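Local coordinates for protein diol-dehydratase (Roseburia inulinivorans, PDB 5I2A) that dehydrates 1,2-propanediol without vitamin B12, as a lyase of the glycyl radical enzyme family, at residues R52-F57 and I210-D215; C205-I210 and D533-G538; A370-F375 and T401-G406; M759-M764 and F790-R795. All coordinates share one frame; numbering follows the deposited sequence.

Contact 1 (R52-F57 and I210-D215); sequences RKARAF and ILISCD
Ala-54 and Ser-213 mark the closest backbone approach, their CA atoms 5.5 Å apart, on two helical segments whose axes come within 8.5 Å and run almost parallel, 11° between their N-to-C directions. The small side chains permit this closeness: Ala-54 CB rests 3.7 Å from Ser-213 OG, an oxygen already engaged with the carbonyl of Ser-209 one turn back on its own helix. One turn along from Ala-54, Phe-57 brings the edge of its ring to the methylene of Ser-213, CD2 to CB 3.8 Å. The pairing joins helix 49-63 to the long helix 200-233, two helices of the pyruvate formate lyase-like part of the chain, with Pro-525 of helix 525-529 packed against both Ala-54 and Ser-213. On the more open flank, Arg-55 starts away from the partner helix, but a bend at chi2 (-69°) swings its guanidinium across Ile-212. Ile-212 CD1 sits over the centre of one guanidinium face, 3.5 Å from Arg-55 CZ, while the NH1 end forms a salt bridge with Glu-58. Were this arginine an alanine, Glu-58 would probably lose its charged mate and the Ile-212 methyl its flat cover.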
loop_
_atom_site.group_PDB
_atom_site.type_symbol
_atom_site.label_atom_id
_atom_site.label_comp_id
_atom_site.label_asym_id
_atom_site.label_seq_id
_atom_site.Cartn_x
_atom_site.Cartn_y
_atom_site.Cartn_z
ATOM N N ARG A 52 5.642 11.951 -1.573
ATOM C CA ARG A 52 6.010 12.305 -2.936
ATOM C C ARG A 52 4.927 13.175 -3.588
ATOM O O ARG A 52 5.261 14.102 -4.330
ATOM C CB ARG A 52 6.270 11.057 -3.773
ATOM C CG ARG A 52 7.414 10.181 -3.215
ATOM C CD ARG A 52 7.703 9.001 -4.128
ATOM N NE ARG A 52 8.383 9.397 -5.355
ATOM C CZ ARG A 52 8.475 8.627 -6.436
ATOM N NH1 ARG A 52 7.909 7.429 -6.453
ATOM N NH2 ARG A 52 9.125 9.056 -7.507
ATOM N N LYS A 53 3.652 12.894 -3.304
ATOM C CA LYS A 53 2.546 13.694 -3.871
ATOM C C LYS A 53 2.578 15.125 -3.322
ATOM O O LYS A 53 2.356 16.084 -4.057
ATOM C CB LYS A 53 1.170 13.075 -3.564
ATOM C CG LYS A 53 0.929 11.669 -4.091
ATOM C CD LYS A 53 0.776 11.634 -5.577
ATOM C CE LYS A 53 -0.513 12.336 -5.993
ATOM N NZ LYS A 53 -0.538 12.506 -7.449
ATOM N N ALA A 54 2.840 15.248 -2.021
ATOM C CA ALA A 54 2.924 16.550 -1.362
ATOM C C ALA A 54 4.059 17.367 -1.950
ATOM O O ALA A 54 3.878 18.542 -2.273
ATOM C CB ALA A 54 3.110 16.394 0.138
ATOM N N ARG A 55 5.217 16.728 -2.109
ATOM C CA ARG A 55 6.384 17.386 -2.673
ATOM C C ARG A 55 6.149 17.774 -4.133
ATOM O O ARG A 55 6.606 18.811 -4.569
ATOM C CB ARG A 55 7.627 16.493 -2.560
ATOM C CG ARG A 55 8.132 16.319 -1.126
ATOM C CD ARG A 55 8.711 17.605 -0.575
ATOM N NE ARG A 55 9.296 17.411 0.752
ATOM C CZ ARG A 55 9.518 18.395 1.616
ATOM N NH1 ARG A 55 9.198 19.643 1.291
ATOM N NH2 ARG A 55 10.053 18.133 2.803
ATOM N N ALA A 56 5.443 16.941 -4.885
ATOM C CA ALA A 56 5.168 17.281 -6.272
ATOM C C ALA A 56 4.183 18.470 -6.344
ATOM O O ALA A 56 4.374 19.380 -7.130
ATOM C CB ALA A 56 4.640 16.075 -7.024
ATOM N N PHE A 57 3.159 18.460 -5.495
ATOM C CA PHE A 57 2.191 19.558 -5.417
ATOM C C PHE A 57 2.944 20.832 -5.053
ATOM O O PHE A 57 2.746 21.877 -5.656
ATOM C CB PHE A 57 1.104 19.233 -4.388
ATOM C CG PHE A 57 -0.043 20.225 -4.319
ATOM C CD1 PHE A 57 -0.768 20.574 -5.447
ATOM C CD2 PHE A 57 -0.442 20.744 -3.090
ATOM C CE1 PHE A 57 -1.849 21.446 -5.360
ATOM C CE2 PHE A 57 -1.527 21.605 -2.991
ATOM C CZ PHE A 57 -2.232 21.953 -4.129
ATOM N N ILE A 210 0.342 17.037 4.627
ATOM C CA ILE A 210 -0.641 18.110 4.643
ATOM C C ILE A 210 0.036 19.465 4.883
ATOM O O ILE A 210 -0.261 20.438 4.193
ATOM C CB ILE A 210 -1.720 17.879 5.701
ATOM C CG1 ILE A 210 -2.566 16.654 5.334
ATOM C CG2 ILE A 210 -2.596 19.134 5.852
ATOM C CD1 ILE A 210 -3.642 16.272 6.402
ATOM N N LEU A 211 0.953 19.519 5.849
ATOM C CA LEU A 211 1.650 20.769 6.160
ATOM C C LEU A 211 2.347 21.318 4.912
ATOM O O LEU A 211 2.209 22.487 4.560
ATOM C CB LEU A 211 2.667 20.561 7.297
ATOM C CG LEU A 211 2.092 20.238 8.680
ATOM C CD1 LEU A 211 3.201 20.133 9.722
ATOM C CD2 LEU A 211 1.048 21.271 9.095
ATOM N N ILE A 212 3.071 20.446 4.232
ATOM C CA ILE A 212 3.762 20.812 3.015
ATOM C C ILE A 212 2.773 21.316 1.951
ATOM O O ILE A 212 3.019 22.335 1.304
ATOM C CB ILE A 212 4.584 19.628 2.487
ATOM C CG1 ILE A 212 5.737 19.349 3.459
ATOM C CG2 ILE A 212 5.124 19.922 1.088
ATOM C CD1 ILE A 212 6.416 18.017 3.266
ATOM N N SER A 213 1.645 20.630 1.808
ATOM C CA SER A 213 0.654 21.018 0.808
ATOM C C SER A 213 0.006 22.367 1.155
ATOM O O SER A 213 -0.254 23.175 0.275
ATOM C CB SER A 213 -0.426 19.933 0.661
ATOM O OG SER A 213 0.151 18.684 0.315
ATOM N N CYS A 214 -0.265 22.602 2.432
ATOM C CA CYS A 214 -0.831 23.881 2.824
ATOM C C CYS A 214 0.158 25.021 2.556
ATOM O O CYS A 214 -0.217 26.060 2.002
ATOM C CB CYS A 214 -1.241 23.862 4.289
ATOM S SG CYS A 214 -2.731 22.913 4.604
ATOM N N ASP A 215 1.424 24.819 2.908
ATOM C CA ASP A 215 2.433 25.846 2.665
ATOM C C ASP A 215 2.663 26.090 1.167
ATOM O O ASP A 215 2.953 27.212 0.764
ATOM C CB ASP A 215 3.745 25.490 3.364
ATOM C CG ASP A 215 3.675 25.726 4.868
ATOM O OD1 ASP A 215 2.928 26.634 5.288
ATOM O OD2 ASP A 215 4.351 25.006 5.631
#

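Contact 2 (C205-I210 and D533-G538); sequences CFLESI and DCIKRG
The ring of Phe-206 meets the short helix 534-537 near its plane at the CE2 corner, where the backbone N of Ile-535 lies 4.4 Å away, while one ring face carries CG1 of Ile-210 from its own helix, offset toward the rim. Two further groups approach obliquely: Gly-538 C, 3.5 Å from Phe-206 CD2, and Cys-534 O, 3.5 Å from Phe-206 CE2. At the far end of the ring, CZ touches Cys-534 CB. The first torsion, 174°, sets CG opposite the backbone N and sends the ring outward to this helix end. That end is a Schellman motif: Gly-538, at positive phi (73°), is its C-prime residue, its N bonding weakly to Ile-535 O, and the residue after it returns to Cys-534 O. Phe-206 thus packs on the very turn that terminates the helix, and a serine there would probably open a gap beneath it and leave Cys-534 and Gly-538 without their apolar cover. Beside the ring, Leu-207 lays CD2 3.6 Å from Ile-535 O, and Ile-210, crossing Ile-535 at about a right angle, brings CD1 to within 3.8 Å of Ile-535 CG1. Behind the interface, Ser-209 OG and Ser-209 N grip Cys-205 O from opposite faces of its carbonyl plane, and Cys-205 itself packs on Tyr-140 of the second subunit.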
loop_
_atom_site.group_PDB
_atom_site.type_symbol
_atom_site.label_atom_id
_atom_site.label_comp_id
_atom_site.label_asym_id
_atom_site.label_seq_id
_atom_site.Cartn_x
_atom_site.Cartn_y
_atom_site.Cartn_z
ATOM N N CYS A 205 3.539 10.635 8.426
ATOM C CA CYS A 205 3.891 10.996 7.056
ATOM C C CYS A 205 2.730 11.758 6.374
ATOM O O CYS A 205 2.950 12.756 5.701
ATOM C CB CYS A 205 4.263 9.763 6.234
ATOM S SG CYS A 205 4.957 10.141 4.596
ATOM N N PHE A 206 1.508 11.268 6.540
ATOM C CA PHE A 206 0.331 11.909 5.949
ATOM C C PHE A 206 0.133 13.315 6.517
ATOM O O PHE A 206 -0.081 14.262 5.769
ATOM C CB PHE A 206 -0.920 11.058 6.183
ATOM C CG PHE A 206 -2.191 11.713 5.741
ATOM C CD1 PHE A 206 -2.466 11.898 4.396
ATOM C CD2 PHE A 206 -3.116 12.154 6.676
ATOM C CE1 PHE A 206 -3.644 12.515 3.992
ATOM C CE2 PHE A 206 -4.295 12.761 6.277
ATOM C CZ PHE A 206 -4.556 12.948 4.933
ATOM N N LEU A 207 0.228 13.445 7.838
ATOM C CA LEU A 207 0.092 14.750 8.483
ATOM C C LEU A 207 1.194 15.722 8.020
ATOM O O LEU A 207 0.906 16.878 7.751
ATOM C CB LEU A 207 0.090 14.608 10.014
ATOM C CG LEU A 207 -1.101 13.825 10.603
ATOM C CD1 LEU A 207 -1.044 13.716 12.121
ATOM C CD2 LEU A 207 -2.433 14.446 10.179
ATOM N N GLU A 208 2.441 15.261 7.900
ATOM C CA GLU A 208 3.509 16.137 7.408
ATOM C C GLU A 208 3.236 16.559 5.975
ATOM O O GLU A 208 3.524 17.686 5.592
ATOM C CB GLU A 208 4.883 15.465 7.465
ATOM C CG GLU A 208 5.323 15.005 8.839
ATOM C CD GLU A 208 5.969 16.097 9.662
ATOM O OE1 GLU A 208 5.892 17.286 9.270
ATOM O OE2 GLU A 208 6.570 15.753 10.707
ATOM N N SER A 209 2.699 15.631 5.187
ATOM C CA SER A 209 2.329 15.904 3.801
ATOM C C SER A 209 1.281 17.011 3.692
ATOM O O SER A 209 1.319 17.817 2.770
ATOM C CB SER A 209 1.795 14.639 3.130
ATOM O OG SER A 209 2.824 13.678 3.019
ATOM N N ILE A 210 0.342 17.037 4.627
ATOM C CA ILE A 210 -0.641 18.110 4.643
ATOM C C ILE A 210 0.036 19.465 4.883
ATOM O O ILE A 210 -0.261 20.438 4.193
ATOM C CB ILE A 210 -1.720 17.879 5.701
ATOM C CG1 ILE A 210 -2.566 16.654 5.334
ATOM C CG2 ILE A 210 -2.596 19.134 5.852
ATOM C CD1 ILE A 210 -3.642 16.272 6.402
ATOM N N ASP A 533 -12.855 12.591 7.921
ATOM C CA ASP A 533 -12.034 12.793 9.116
ATOM C C ASP A 533 -10.572 12.461 8.846
ATOM O O ASP A 533 -9.933 11.753 9.635
ATOM C CB ASP A 533 -12.523 11.894 10.255
ATOM C CG ASP A 533 -13.206 12.660 11.371
ATOM O OD1 ASP A 533 -12.897 13.855 11.564
ATOM O OD2 ASP A 533 -14.054 12.056 12.052
ATOM N N CYS A 534 -10.053 12.932 7.721
ATOM C CA CYS A 534 -8.744 12.483 7.265
ATOM C C CYS A 534 -7.624 12.797 8.263
ATOM O O CYS A 534 -6.794 11.942 8.559
ATOM C CB CYS A 534 -8.455 13.092 5.898
ATOM S SG CYS A 534 -9.636 12.511 4.649
ATOM N N ILE A 535 -7.629 14.006 8.807
ATOM C CA ILE A 535 -6.586 14.431 9.735
ATOM C C ILE A 535 -6.563 13.543 10.976
ATOM O O ILE A 535 -5.525 13.015 11.352
ATOM C CB ILE A 535 -6.775 15.918 10.131
ATOM C CG1 ILE A 535 -6.300 16.817 8.991
ATOM C CG2 ILE A 535 -6.033 16.247 11.428
ATOM C CD1 ILE A 535 -6.771 18.244 9.104
ATOM N N LYS A 536 -7.724 13.348 11.581
ATOM C CA LYS A 536 -7.835 12.522 12.774
ATOM C C LYS A 536 -7.482 11.051 12.523
ATOM O O LYS A 536 -6.858 10.409 13.360
ATOM C CB LYS A 536 -9.249 12.634 13.333
ATOM C CG LYS A 536 -9.502 11.872 14.612
ATOM C CD LYS A 536 -10.931 12.128 15.087
ATOM C CE LYS A 536 -11.203 13.629 15.174
ATOM N NZ LYS A 536 -12.643 13.951 15.392
ATOM N N ARG A 537 -7.875 10.517 11.370
ATOM C CA ARG A 537 -7.611 9.115 11.076
ATOM C C ARG A 537 -6.198 8.899 10.573
ATOM O O ARG A 537 -5.696 7.789 10.591
ATOM C CB ARG A 537 -8.617 8.579 10.057
ATOM C CG ARG A 537 -10.042 8.529 10.605
ATOM C CD ARG A 537 -11.029 8.045 9.566
ATOM N NE ARG A 537 -12.375 7.996 10.116
ATOM C CZ ARG A 537 -13.452 7.646 9.424
ATOM N NH1 ARG A 537 -13.351 7.303 8.142
ATOM N NH2 ARG A 537 -14.631 7.636 10.019
ATOM N N GLY A 538 -5.563 9.970 10.123
ATOM C CA GLY A 538 -4.217 9.880 9.610
ATOM C C GLY A 538 -4.123 9.222 8.244
ATOM O O GLY A 538 -3.107 8.624 7.928
#

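Contact 3 (A370-F375 and T401-G406); sequences ASEHVF and TRTGIG
Ile-405 sets its CD1 methyl squarely over one face of the Phe-375 ring, 3.7 Å from the centroid and only 6° off the normal, a well-centred CH-pi contact. Its CB lies on that same side, past the CZ end of the ring and 3.8 Å from Phe-375 CZ, the two side chains running antiparallel past one another. The same ring receives Thr-403: CB stands at the edge, in plane, and OG1 comes obliquely to 3.6 Å from CE1. Ile-405 can span this distance because its chain is fully extended (chi1 -160°, chi2 175°), which also brings CD1 to 3.7 Å from Ser-371 O. These residues sit where helices 362-374 and 391-402 run out. Each helix links neighbouring parallel strands, 346-350 to 380-385 and 380-385 to 409-412, in successive beta-alpha-beta crossovers consistent with the barrel of glycyl radical enzymes. Farther out, Thr-403 OG1 is hydrogen-bonded to Leu-400 O and weakly receives Ile-405 N at 3.3 Å, steadying the turn that presents both residues to the ring. Ser-371 OG is hydrogen-bonded to Trp-320, Glu-372 forms a salt bridge with Arg-396, and the carbonyl of Ile-405 accepts a bond from Ser-819, two residues beyond Gly-817, the predicted site of the radical.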
loop_
_atom_site.group_PDB
_atom_site.type_symbol
_atom_site.label_atom_id
_atom_site.label_comp_id
_atom_site.label_asym_id
_atom_site.label_seq_id
_atom_site.Cartn_x
_atom_site.Cartn_y
_atom_site.Cartn_z
ATOM N N ALA A 370 -25.475 36.624 -11.239
ATOM C CA ALA A 370 -24.157 36.439 -11.824
ATOM C C ALA A 370 -24.221 35.490 -13.026
ATOM O O ALA A 370 -23.556 35.715 -14.031
ATOM C CB ALA A 370 -23.162 35.933 -10.780
ATOM N N SER A 371 -25.046 34.457 -12.938
ATOM C CA SER A 371 -25.264 33.574 -14.085
ATOM C C SER A 371 -25.874 34.328 -15.278
ATOM O O SER A 371 -25.562 34.046 -16.430
ATOM C CB SER A 371 -26.166 32.407 -13.681
ATOM O OG SER A 371 -25.499 31.529 -12.797
ATOM N N GLU A 372 -26.752 35.285 -14.995
ATOM C CA GLU A 372 -27.357 36.088 -16.054
ATOM C C GLU A 372 -26.328 37.067 -16.626
ATOM O O GLU A 372 -26.229 37.231 -17.832
ATOM C CB GLU A 372 -28.586 36.834 -15.521
ATOM C CG GLU A 372 -29.419 37.514 -16.565
ATOM C CD GLU A 372 -30.800 37.892 -16.033
ATOM O OE1 GLU A 372 -30.957 38.038 -14.796
ATOM O OE2 GLU A 372 -31.733 38.029 -16.854
ATOM N N HIS A 373 -25.552 37.696 -15.749
ATOM C CA HIS A 373 -24.518 38.640 -16.160
ATOM C C HIS A 373 -23.453 37.996 -17.050
ATOM O O HIS A 373 -23.157 38.481 -18.140
ATOM C CB HIS A 373 -23.828 39.251 -14.936
ATOM C CG HIS A 373 -24.611 40.338 -14.265
ATOM N ND1 HIS A 373 -24.128 41.032 -13.172
ATOM C CD2 HIS A 373 -25.845 40.835 -14.508
ATOM C CE1 HIS A 373 -25.022 41.924 -12.792
ATOM N NE2 HIS A 373 -26.075 41.824 -13.584
ATOM N N VAL A 374 -22.868 36.904 -16.573
ATOM C CA VAL A 374 -21.751 36.288 -17.272
ATOM C C VAL A 374 -22.259 35.443 -18.428
ATOM O O VAL A 374 -21.646 35.398 -19.477
ATOM C CB VAL A 374 -20.890 35.438 -16.302
ATOM C CG1 VAL A 374 -19.770 34.730 -17.043
ATOM C CG2 VAL A 374 -20.316 36.342 -15.204
ATOM N N PHE A 375 -23.398 34.792 -18.212
ATOM C CA PHE A 375 -24.075 33.968 -19.213
ATOM C C PHE A 375 -23.161 32.944 -19.895
ATOM O O PHE A 375 -23.228 32.750 -21.108
ATOM C CB PHE A 375 -24.754 34.851 -20.274
ATOM C CG PHE A 375 -26.112 34.345 -20.694
ATOM C CD1 PHE A 375 -27.251 34.732 -20.012
ATOM C CD2 PHE A 375 -26.242 33.453 -21.742
ATOM C CE1 PHE A 375 -28.495 34.257 -20.382
ATOM C CE2 PHE A 375 -27.479 32.971 -22.113
ATOM C CZ PHE A 375 -28.608 33.370 -21.431
ATOM N N THR A 401 -34.245 30.560 -15.766
ATOM C CA THR A 401 -34.521 29.424 -16.632
ATOM C C THR A 401 -35.161 29.886 -17.946
ATOM O O THR A 401 -34.850 29.371 -19.013
ATOM C CB THR A 401 -35.427 28.398 -15.937
ATOM O OG1 THR A 401 -34.807 27.977 -14.720
ATOM C CG2 THR A 401 -35.655 27.184 -16.826
ATOM N N ARG A 402 -36.036 30.880 -17.853
ATOM C CA ARG A 402 -36.716 31.429 -19.016
ATOM C C ARG A 402 -35.730 31.977 -20.059
ATOM O O ARG A 402 -36.022 31.947 -21.242
ATOM C CB ARG A 402 -37.691 32.527 -18.574
ATOM C CG ARG A 402 -38.497 33.175 -19.693
ATOM C CD ARG A 402 -38.837 34.591 -19.257
ATOM N NE ARG A 402 -40.154 34.671 -18.702
ATOM C CZ ARG A 402 -40.590 35.610 -17.870
ATOM N NH1 ARG A 402 -39.803 36.580 -17.416
ATOM N NH2 ARG A 402 -41.840 35.542 -17.475
ATOM N N THR A 403 -34.560 32.451 -19.630
ATOM C CA THR A 403 -33.581 32.949 -20.599
ATOM C C THR A 403 -33.077 31.854 -21.526
ATOM O O THR A 403 -32.449 32.156 -22.533
ATOM C CB THR A 403 -32.340 33.586 -19.937
ATOM O OG1 THR A 403 -31.542 32.558 -19.349
ATOM C CG2 THR A 403 -32.724 34.657 -18.896
ATOM N N GLY A 404 -33.321 30.588 -21.182
ATOM C CA GLY A 404 -32.850 29.491 -22.016
ATOM C C GLY A 404 -31.470 28.951 -21.656
ATOM O O GLY A 404 -30.989 27.985 -22.252
ATOM N N ILE A 405 -30.840 29.562 -20.661
ATOM C CA ILE A 405 -29.503 29.171 -20.251
ATOM C C ILE A 405 -29.463 27.800 -19.537
ATOM O O ILE A 405 -28.388 27.237 -19.339
ATOM C CB ILE A 405 -28.882 30.252 -19.344
ATOM C CG1 ILE A 405 -27.360 30.131 -19.313
ATOM C CG2 ILE A 405 -29.495 30.221 -17.942
ATOM C CD1 ILE A 405 -26.695 31.225 -18.538
ATOM N N GLY A 406 -30.630 27.268 -19.173
ATOM C CA GLY A 406 -30.724 25.939 -18.601
ATOM C C GLY A 406 -30.487 25.904 -17.102
ATOM O O GLY A 406 -30.390 24.834 -16.508
#

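Contact 4 (M759-M764 and F790-R795); sequences MHPTAM and FNVVDR
Met-759, followed outward from the backbone, meets the strand 787-792 atom by atom. Its CB lies 4.0 Å from Asn-791 O. CG then turns to the ring of Phe-790, 3.8 Å from CD2, and SD continues along the same ring, 5.2 Å from the Phe-790 centroid and well off the normal, an oblique Met-aromatic contact. Bends at chi2 (-62°) and chi3 fold the chain so that methionine and phenylalanine run alongside each other in the same direction, and Phe-773 adds an edge-to-face partner to the ring. The backbone beneath fixes the alignment: Met-759 N donates an almost straight bond, 2.9 Å, to Asn-791 O, and its own O accepts a weak one, 3.3 Å, from Val-793 N, the two bonds bracketing Val-792 as in parallel strand pairing. Strands 756-759 and 787-792 are joined through helix 766-781, a beta-alpha-beta crossover in the glycine radical region. Where the chain leaves strand 756-759, the loop folds over Val-792, whose CG1 touches Pro-761 CA at 3.6 Å and Met-764 CG at 3.8 Å. On the outer side, His-760 NE2 approaches Asp-794 CB at 3.8 Å, but the polar ends look elsewhere: ND1 receives Thr-762 N, and the Asp-794 carboxylate caps helix 795-803, bonding to Thr-797 OG1 and weakly to Ala-796 N. The strand alignment therefore rests on backbone bonds and the side-chain fit on apolar and sulfur contacts, while the imidazole and carboxylate serve their own local turns instead of bridging the segments.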
loop_
_atom_site.group_PDB
_atom_site.type_symbol
_atom_site.label_atom_id
_atom_site.label_comp_id
_atom_site.label_asym_id
_atom_site.label_seq_id
_atom_site.Cartn_x
_atom_site.Cartn_y
_atom_site.Cartn_z
ATOM N N MET A 759 -39.091 23.104 -22.757
ATOM C CA MET A 759 -40.293 23.930 -22.872
ATOM C C MET A 759 -40.172 24.849 -24.054
ATOM O O MET A 759 -39.107 25.399 -24.309
ATOM C CB MET A 759 -40.518 24.801 -21.627
ATOM C CG MET A 759 -40.241 24.122 -20.298
ATOM S SD MET A 759 -41.330 22.733 -20.083
ATOM C CE MET A 759 -42.904 23.589 -20.005
ATOM N N HIS A 760 -41.270 25.043 -24.766
ATOM C CA HIS A 760 -41.331 26.130 -25.719
ATOM C C HIS A 760 -41.327 27.431 -24.909
ATOM O O HIS A 760 -41.903 27.478 -23.840
ATOM C CB HIS A 760 -42.571 26.023 -26.595
ATOM C CG HIS A 760 -42.567 26.990 -27.732
ATOM N ND1 HIS A 760 -42.998 28.292 -27.600
ATOM C CD2 HIS A 760 -42.124 26.864 -29.005
ATOM C CE1 HIS A 760 -42.841 28.921 -28.749
ATOM N NE2 HIS A 760 -42.313 28.078 -29.619
ATOM N N PRO A 761 -40.642 28.472 -25.397
ATOM C CA PRO A 761 -40.557 29.729 -24.634
ATOM C C PRO A 761 -41.917 30.327 -24.248
ATOM O O PRO A 761 -42.002 30.985 -23.208
ATOM C CB PRO A 761 -39.795 30.664 -25.586
ATOM C CG PRO A 761 -38.921 29.733 -26.366
ATOM C CD PRO A 761 -39.737 28.468 -26.558
ATOM N N THR A 762 -42.959 30.071 -25.038
ATOM C CA THR A 762 -44.286 30.590 -24.712
ATOM C C THR A 762 -44.787 30.042 -23.379
ATOM O O THR A 762 -45.580 30.684 -22.708
ATOM C CB THR A 762 -45.319 30.259 -25.800
ATOM O OG1 THR A 762 -45.267 28.860 -26.088
ATOM C CG2 THR A 762 -45.022 31.057 -27.081
ATOM N N ALA A 763 -44.318 28.860 -22.993
ATOM C CA ALA A 763 -44.748 28.270 -21.724
ATOM C C ALA A 763 -44.311 29.119 -20.534
ATOM O O ALA A 763 -44.949 29.101 -19.500
ATOM C CB ALA A 763 -44.203 26.819 -21.582
ATOM N N MET A 764 -43.237 29.885 -20.689
ATOM C CA MET A 764 -42.693 30.661 -19.571
ATOM C C MET A 764 -43.119 32.135 -19.576
ATOM O O MET A 764 -42.759 32.894 -18.681
ATOM C CB MET A 764 -41.168 30.595 -19.580
ATOM C CG MET A 764 -40.637 29.213 -19.849
ATOM S SD MET A 764 -40.512 28.292 -18.323
ATOM C CE MET A 764 -39.143 29.117 -17.568
ATOM N N PHE A 790 -34.427 22.332 -17.255
ATOM C CA PHE A 790 -35.162 22.753 -18.436
ATOM C C PHE A 790 -34.338 23.473 -19.484
ATOM O O PHE A 790 -33.588 24.405 -19.182
ATOM C CB PHE A 790 -36.311 23.675 -18.029
ATOM C CG PHE A 790 -37.228 23.079 -17.007
ATOM C CD1 PHE A 790 -36.921 23.148 -15.658
ATOM C CD2 PHE A 790 -38.407 22.483 -17.393
ATOM C CE1 PHE A 790 -37.772 22.607 -14.717
ATOM C CE2 PHE A 790 -39.260 21.952 -16.459
ATOM C CZ PHE A 790 -38.940 22.018 -15.119
ATOM N N ASN A 791 -34.496 23.030 -20.723
ATOM C CA ASN A 791 -34.215 23.871 -21.877
ATOM C C ASN A 791 -35.434 24.737 -22.127
ATOM O O ASN A 791 -36.565 24.285 -21.950
ATOM C CB ASN A 791 -33.914 23.040 -23.121
ATOM C CG ASN A 791 -32.452 22.731 -23.274
ATOM O OD1 ASN A 791 -31.617 23.637 -23.331
ATOM N ND2 ASN A 791 -32.123 21.437 -23.319
ATOM N N VAL A 792 -35.210 25.979 -22.526
ATOM C CA VAL A 792 -36.308 26.846 -22.958
ATOM C C VAL A 792 -35.882 27.485 -24.275
ATOM O O VAL A 792 -35.082 28.406 -24.290
ATOM C CB VAL A 792 -36.656 27.925 -21.919
ATOM C CG1 VAL A 792 -37.821 28.810 -22.430
ATOM C CG2 VAL A 792 -37.036 27.275 -20.572
ATOM N N VAL A 793 -36.383 26.948 -25.375
ATOM C CA VAL A 793 -35.868 27.307 -26.692
ATOM C C VAL A 793 -36.811 26.769 -27.752
ATOM O O VAL A 793 -37.474 25.758 -27.552
ATOM C CB VAL A 793 -34.419 26.758 -26.899
ATOM C CG1 VAL A 793 -34.422 25.242 -26.982
ATOM C CG2 VAL A 793 -33.740 27.393 -28.126
ATOM N N ASP A 794 -36.917 27.455 -28.876
ATOM C CA ASP A 794 -37.746 26.906 -29.931
ATOM C C ASP A 794 -36.849 26.191 -30.941
ATOM O O ASP A 794 -35.653 26.474 -31.034
ATOM C CB ASP A 794 -38.591 27.991 -30.599
ATOM C CG ASP A 794 -37.851 28.711 -31.676
ATOM O OD1 ASP A 794 -36.919 29.476 -31.359
ATOM O OD2 ASP A 794 -38.198 28.491 -32.854
ATOM N N ARG A 795 -37.444 25.261 -31.674
ATOM C CA ARG A 795 -36.736 24.395 -32.611
ATOM C C ARG A 795 -36.004 25.179 -33.706
ATOM O O ARG A 795 -34.879 24.846 -34.067
ATOM C CB ARG A 795 -37.727 23.407 -33.243
ATOM C CG ARG A 795 -37.098 22.419 -34.212
ATOM C CD ARG A 795 -38.142 21.564 -34.914
ATOM N NE ARG A 795 -37.503 20.621 -35.830
ATOM C CZ ARG A 795 -36.955 19.465 -35.452
ATOM N NH1 ARG A 795 -36.394 18.681 -36.357
ATOM N NH2 ARG A 795 -36.984 19.082 -34.175
#

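The four contacts fall into two pairs on different parts of the fold. Contacts 1 and 2 are buried, share Ile-210 and helix 200-233, and touch directly through Ala-54 CB and Ser-209 O, their centres 12 Å apart; one packs helix along helix, the other helix against helix end. Contacts 3 and 4, only partly buried, lie about 14 Å apart, centre to centre, at helix ends and paired strands beside the probable family barrel. They meet where Thr-401 packs on Phe-790 and Val-792 and where Arg-402 NH2 probably bonds to Met-764 O. Side-chain packing dominates contacts 1 to 3, whereas contact 4 alone has hydrogen bonds between its segments, as its strand pairing demands.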